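Local coordinates for phage tail sheath protein (Desulfitobacterium hafniense, PDB 3HXL) that probably serves as a building block of the contractile tail sheath of a myovirus-like phage tail, at residues G101-T106 / L119-N124; K339-N344 / R348-I353. All blocks are in the same frame, centred on the assembly; numbering follows the deposited sequence.

Contact 1: G101-T106 / L119-N124; sequences GNLTVT and LVIQEN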
loop_
_atom_site.group_PDB
_atom_site.type_symbol
_atom_site.label_atom_id
_atom_site.label_comp_id
_atom_site.label_asym_id
_atom_site.label_seq_id
_atom_site.Cartn_x
_atom_site.Cartn_y
_atom_site.Cartn_z
ATOM N N GLY A 101 -0.845 -20.114 39.368
ATOM C CA GLY A 101 -1.931 -20.515 40.241
ATOM C C GLY A 101 -3.214 -20.717 39.456
ATOM O O GLY A 101 -3.277 -21.558 38.557
ATOM N N ASN A 102 -4.238 -19.939 39.788
ATOM C CA ASN A 102 -5.523 -20.041 39.116
ATOM C C ASN A 102 -5.590 -19.132 37.894
ATOM O O ASN A 102 -6.425 -19.325 37.014
ATOM C CB ASN A 102 -6.653 -19.664 40.084
ATOM C CG ASN A 102 -6.710 -20.575 41.299
ATOM O OD1 ASN A 102 -6.772 -21.798 41.166
ATOM N ND2 ASN A 102 -6.693 -19.982 42.490
ATOM N N LEU A 103 -4.696 -18.150 37.849
ATOM C CA LEU A 103 -4.665 -17.181 36.761
ATOM C C LEU A 103 -3.864 -17.578 35.534
ATOM O O LEU A 103 -2.742 -18.070 35.635
ATOM C CB LEU A 103 -4.121 -15.844 37.271
ATOM C CG LEU A 103 -4.009 -14.719 36.236
ATOM C CD1 LEU A 103 -5.399 -14.267 35.823
ATOM C CD2 LEU A 103 -3.224 -13.553 36.834
ATOM N N THR A 104 -4.460 -17.358 34.370
ATOM C CA THR A 104 -3.787 -17.628 33.113
ATOM C C THR A 104 -3.805 -16.310 32.358
ATOM O O THR A 104 -4.834 -15.632 32.302
ATOM C CB THR A 104 -4.502 -18.723 32.295
ATOM O OG1 THR A 104 -4.261 -20.004 32.894
ATOM C CG2 THR A 104 -3.983 -18.741 30.864
ATOM N N VAL A 105 -2.647 -15.934 31.826
ATOM C CA VAL A 105 -2.494 -14.698 31.067
ATOM C C VAL A 105 -2.076 -15.104 29.660
ATOM O O VAL A 105 -1.051 -15.763 29.475
ATOM C CB VAL A 105 -1.395 -13.795 31.660
ATOM C CG1 VAL A 105 -1.376 -12.455 30.934
ATOM C CG2 VAL A 105 -1.635 -13.598 33.145
ATOM N N THR A 106 -2.876 -14.704 28.680
ATOM C CA THR A 106 -2.623 -15.045 27.289
ATOM C C THR A 106 -2.516 -13.794 26.420
ATOM O O THR A 106 -3.317 -12.866 26.551
ATOM C CB THR A 106 -3.761 -15.937 26.757
ATOM O OG1 THR A 106 -3.978 -17.017 27.677
ATOM C CG2 THR A 106 -3.415 -16.499 25.389
ATOM N N LEU A 119 4.331 -11.157 33.374
ATOM C CA LEU A 119 3.325 -10.878 34.392
ATOM C C LEU A 119 3.977 -10.683 35.757
ATOM O O LEU A 119 4.895 -11.413 36.127
ATOM C CB LEU A 119 2.328 -12.034 34.475
ATOM C CG LEU A 119 1.378 -12.008 35.674
ATOM C CD1 LEU A 119 0.379 -10.879 35.511
ATOM C CD2 LEU A 119 0.662 -13.345 35.788
ATOM N N VAL A 120 3.492 -9.690 36.492
ATOM C CA VAL A 120 3.987 -9.393 37.829
ATOM C C VAL A 120 2.786 -9.212 38.757
ATOM O O VAL A 120 1.907 -8.383 38.497
ATOM C CB VAL A 120 4.845 -8.104 37.840
ATOM C CG1 VAL A 120 5.263 -7.762 39.270
ATOM C CG2 VAL A 120 6.085 -8.297 36.972
ATOM N N ILE A 121 2.746 -10.006 39.826
ATOM C CA ILE A 121 1.661 -9.952 40.807
ATOM C C ILE A 121 2.267 -9.795 42.198
ATOM O O ILE A 121 2.932 -10.697 42.708
ATOM C CB ILE A 121 0.802 -11.245 40.769
ATOM C CG1 ILE A 121 0.209 -11.434 39.370
ATOM C CG2 ILE A 121 -0.331 -11.153 41.784
ATOM C CD1 ILE A 121 -0.557 -12.733 39.206
ATOM N N GLN A 122 2.044 -8.634 42.798
ATOM C CA GLN A 122 2.573 -8.343 44.118
ATOM C C GLN A 122 1.479 -7.796 45.022
ATOM O O GLN A 122 0.621 -7.024 44.587
ATOM C CB GLN A 122 3.718 -7.328 44.007
ATOM C CG GLN A 122 4.923 -7.841 43.229
ATOM C CD GLN A 122 5.781 -8.798 44.038
ATOM O OE1 GLN A 122 6.471 -8.388 44.972
ATOM N NE2 GLN A 122 5.735 -10.083 43.689
ATOM N N GLU A 123 1.506 -8.213 46.284
ATOM C CA GLU A 123 0.526 -7.750 47.251
ATOM C C GLU A 123 0.620 -6.230 47.313
ATOM O O GLU A 123 1.718 -5.671 47.320
ATOM C CB GLU A 123 0.828 -8.359 48.621
ATOM C CG GLU A 123 -0.042 -7.848 49.752
ATOM C CD GLU A 123 0.363 -8.439 51.089
ATOM O OE1 GLU A 123 0.247 -9.673 51.250
ATOM O OE2 GLU A 123 0.802 -7.672 51.970
ATOM N N ASN A 124 -0.530 -5.568 47.337
ATOM C CA ASN A 124 -0.574 -4.112 47.396
ATOM C C ASN A 124 -0.023 -3.643 48.740
ATOM O O ASN A 124 -0.324 -4.228 49.781
ATOM C CB ASN A 124 -2.016 -3.633 47.202
ATOM C CG ASN A 124 -2.144 -2.126 47.254
ATOM O OD1 ASN A 124 -2.118 -1.522 48.328
ATOM N ND2 ASN A 124 -2.278 -1.506 46.085
#

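Contact 2: K339-N344 / R348-I353; sequences KQFAKN and RVLDGI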
loop_
_atom_site.group_PDB
_atom_site.type_symbol
_atom_site.label_atom_id
_atom_site.label_comp_id
_atom_site.label_asym_id
_atom_site.label_seq_id
_atom_site.Cartn_x
_atom_site.Cartn_y
_atom_site.Cartn_z
ATOM N N LYS A 339 6.722 2.260 -26.380
ATOM C CA LYS A 339 7.660 2.391 -25.271
ATOM C C LYS A 339 7.202 3.368 -24.186
ATOM O O LYS A 339 7.634 3.269 -23.034
ATOM C CB LYS A 339 9.039 2.814 -25.793
ATOM C CG LYS A 339 9.049 4.151 -26.504
ATOM C CD LYS A 339 10.463 4.614 -26.807
ATOM C CE LYS A 339 10.455 6.003 -27.428
ATOM N NZ LYS A 339 11.833 6.526 -27.640
ATOM N N GLN A 340 6.331 4.307 -24.547
ATOM C CA GLN A 340 5.837 5.272 -23.573
ATOM C C GLN A 340 5.119 4.571 -22.419
ATOM O O GLN A 340 5.139 5.050 -21.285
ATOM C CB GLN A 340 4.894 6.288 -24.240
ATOM C CG GLN A 340 3.745 5.684 -25.027
ATOM C CD GLN A 340 4.080 5.461 -26.500
ATOM O OE1 GLN A 340 5.126 4.898 -26.839
ATOM N NE2 GLN A 340 3.184 5.903 -27.383
ATOM N N PHE A 341 4.491 3.430 -22.700
ATOM C CA PHE A 341 3.786 2.688 -21.659
ATOM C C PHE A 341 4.698 2.099 -20.582
ATOM O O PHE A 341 4.225 1.650 -19.535
ATOM C CB PHE A 341 2.928 1.572 -22.270
ATOM C CG PHE A 341 1.668 2.071 -22.927
ATOM C CD1 PHE A 341 1.691 2.563 -24.225
ATOM C CD2 PHE A 341 0.466 2.084 -22.229
ATOM C CE1 PHE A 341 0.530 3.068 -24.822
ATOM C CE2 PHE A 341 -0.699 2.587 -22.818
ATOM C CZ PHE A 341 -0.664 3.077 -24.113
ATOM N N ALA A 342 6.002 2.107 -20.832
ATOM C CA ALA A 342 6.961 1.576 -19.866
ATOM C C ALA A 342 7.282 2.600 -18.778
ATOM O O ALA A 342 7.851 2.257 -17.741
ATOM C CB ALA A 342 8.248 1.162 -20.581
ATOM N N LYS A 343 6.915 3.857 -19.020
ATOM C CA LYS A 343 7.170 4.934 -18.064
ATOM C C LYS A 343 6.042 5.007 -17.045
ATOM O O LYS A 343 4.874 5.156 -17.404
ATOM C CB LYS A 343 7.309 6.266 -18.807
ATOM C CG LYS A 343 8.448 6.269 -19.833
ATOM C CD LYS A 343 8.537 7.574 -20.623
ATOM C CE LYS A 343 9.656 7.509 -21.668
ATOM N NZ LYS A 343 9.751 8.748 -22.497
ATOM N N ASN A 344 6.392 4.917 -15.769
ATOM C CA ASN A 344 5.366 4.930 -14.733
ATOM C C ASN A 344 4.549 6.212 -14.647
ATOM O O ASN A 344 3.377 6.173 -14.261
ATOM C CB ASN A 344 5.988 4.553 -13.393
ATOM C CG ASN A 344 6.375 3.091 -13.357
ATOM O OD1 ASN A 344 5.596 2.239 -13.797
ATOM N ND2 ASN A 344 7.575 2.782 -12.849
ATOM N N ARG A 348 0.571 6.594 -14.685
ATOM C CA ARG A 348 -0.202 7.367 -13.716
ATOM C C ARG A 348 -1.213 8.283 -14.394
ATOM O O ARG A 348 -2.356 8.390 -13.946
ATOM C CB ARG A 348 0.708 8.210 -12.807
ATOM C CG ARG A 348 1.425 7.418 -11.707
ATOM C CD ARG A 348 2.171 8.345 -10.720
ATOM N NE ARG A 348 3.512 8.749 -11.154
ATOM C CZ ARG A 348 4.576 7.945 -11.156
ATOM N NH1 ARG A 348 4.460 6.682 -10.757
ATOM N NH2 ARG A 348 5.760 8.409 -11.529
ATOM N N VAL A 349 -0.813 8.950 -15.470
ATOM C CA VAL A 349 -1.759 9.838 -16.132
ATOM C C VAL A 349 -2.884 9.056 -16.809
ATOM O O VAL A 349 -4.054 9.451 -16.736
ATOM C CB VAL A 349 -1.065 10.769 -17.149
ATOM C CG1 VAL A 349 -0.263 9.971 -18.143
ATOM C CG2 VAL A 349 -2.117 11.617 -17.858
ATOM N N LEU A 350 -2.545 7.936 -17.437
ATOM C CA LEU A 350 -3.549 7.118 -18.103
ATOM C C LEU A 350 -4.462 6.420 -17.096
ATOM O O LEU A 350 -5.677 6.335 -17.311
ATOM C CB LEU A 350 -2.882 6.094 -19.021
ATOM C CG LEU A 350 -2.067 6.678 -20.178
ATOM C CD1 LEU A 350 -1.634 5.550 -21.100
ATOM C CD2 LEU A 350 -2.908 7.694 -20.959
ATOM N N ASP A 351 -3.895 5.913 -16.001
ATOM C CA ASP A 351 -4.719 5.267 -14.980
ATOM C C ASP A 351 -5.627 6.334 -14.367
ATOM O O ASP A 351 -6.767 6.059 -13.981
ATOM C CB ASP A 351 -3.852 4.622 -13.886
ATOM C CG ASP A 351 -3.122 3.376 -14.370
ATOM O OD1 ASP A 351 -3.313 2.978 -15.540
ATOM O OD2 ASP A 351 -2.349 2.792 -13.574
ATOM N N GLY A 352 -5.116 7.560 -14.285
ATOM C CA GLY A 352 -5.908 8.650 -13.736
ATOM C C GLY A 352 -7.104 8.939 -14.622
ATOM O O GLY A 352 -8.221 9.150 -14.141
ATOM N N ILE A 353 -6.869 8.957 -15.930
ATOM C CA ILE A 353 -7.939 9.205 -16.887
ATOM C C ILE A 353 -8.976 8.102 -16.748
ATOM O O ILE A 353 -10.181 8.364 -16.685
ATOM C CB ILE A 353 -7.403 9.218 -18.329
ATOM C CG1 ILE A 353 -6.583 10.491 -18.563
ATOM C CG2 ILE A 353 -8.556 9.127 -19.325
ATOM C CD1 ILE A 353 -5.919 10.549 -19.925
#

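Contact 1: G101-T106 / L119-N124
Leu103 and Val105 pack against Leu119 and Ile121 across the interior of a beta sandwich, in a purely apolar contact between two facing sheets. Strand 103-107 is the middle strand of a three-stranded antiparallel sheet, and strand 117-123 belongs to the four-stranded antiparallel sheet opposite, within the beta-sandwich domain of the tail sheath family. The axes of 103-106 and 119-123 pass 9.9 Å apart and run at 148° to each other, a spacing that side chains rather than backbone bonds must fill. All four residues send CB toward the partner strand and are buried, while the alternate Thr104 turns away. Phe161 and Val159 of strand 159-162 flank Leu103 and Val105 within their own sheet, as Val133 and Phe131 of strand 131-137 flank Leu119 and Ile121. Leu119 touches both Leu103 and Val105: with CG anti to its backbone N (chi1 169°), the side chain extends across the gap and Leu119 CD2 lies 4.0 Å from Leu103 CD2. The same Leu103 methyl also meets the end of the isoleucine, Leu103 CD2 to Ile121 CD1 being 3.7 Å. The tightest approach is made by Val105, whose CG2 lies 3.5 Å from Leu119 CD2.

Contact 2: K339-N344 / R348-I353
Arg348 folds back over the first turn of helix 344-364, so that one face of its guanidinium looks onto the carbonyl oxygen of Asn344, which lies 3.7 Å above the plane and is displaced toward the rim. A bend at chi3 (-84°) turns the group back in this way, and Arg348 NH1 comes 3.7 Å from Asn344 CB. The same carbonyl accepts the helical i to i+4 bond (Arg348 N to Asn344 O 2.9 Å), so the oxygen is bonded by the backbone and covered by the side chain of one residue. The outer guanidinium nitrogen NH2 reaches the carbonyl of Glu281 and forms a salt bridge with Asp326, whose carboxylate also takes a hydrogen bond from Asn344 ND2; this shared acid ties both side chains to the loop after strand 320-323. Two residues on, the side chains of Leu350 and Phe341 cross at about a right angle, Leu350 CD1 approaching Phe341 CE2 obliquely at 3.6 Å. The ring belongs to the 3-10 turn 339-342, just before the helix. Lys343 is the N-cap residue between the two. Farther along, Ile353 packs against Tyr386 and Leu390 of helix 373-392, while Asp351 forms a salt bridge with Arg224 of helix 210-227.

In the fold
The two contacts come in series along the chain and lie on opposite sides of its centre, with centres 59 Å apart and nearest atoms about 43 Å apart. They share no sheet or helix. Contact 1 lies within the beta-sandwich domain, about 40 Å from the chain centre, and joins its two sheets; contact 2 is nearer the middle, about 19 Å from that centre, where the start of the C-terminal domain's helix 344-364 meets residues of the subtilisin-like range. The sequence between them includes the whole of the subtilisin-like range. The separation fits a multidomain sheath subunit: one contact forms part of the core of an outlying domain, the other shapes the start of a helix whose side chains are also bonded to the subtilisin-like range.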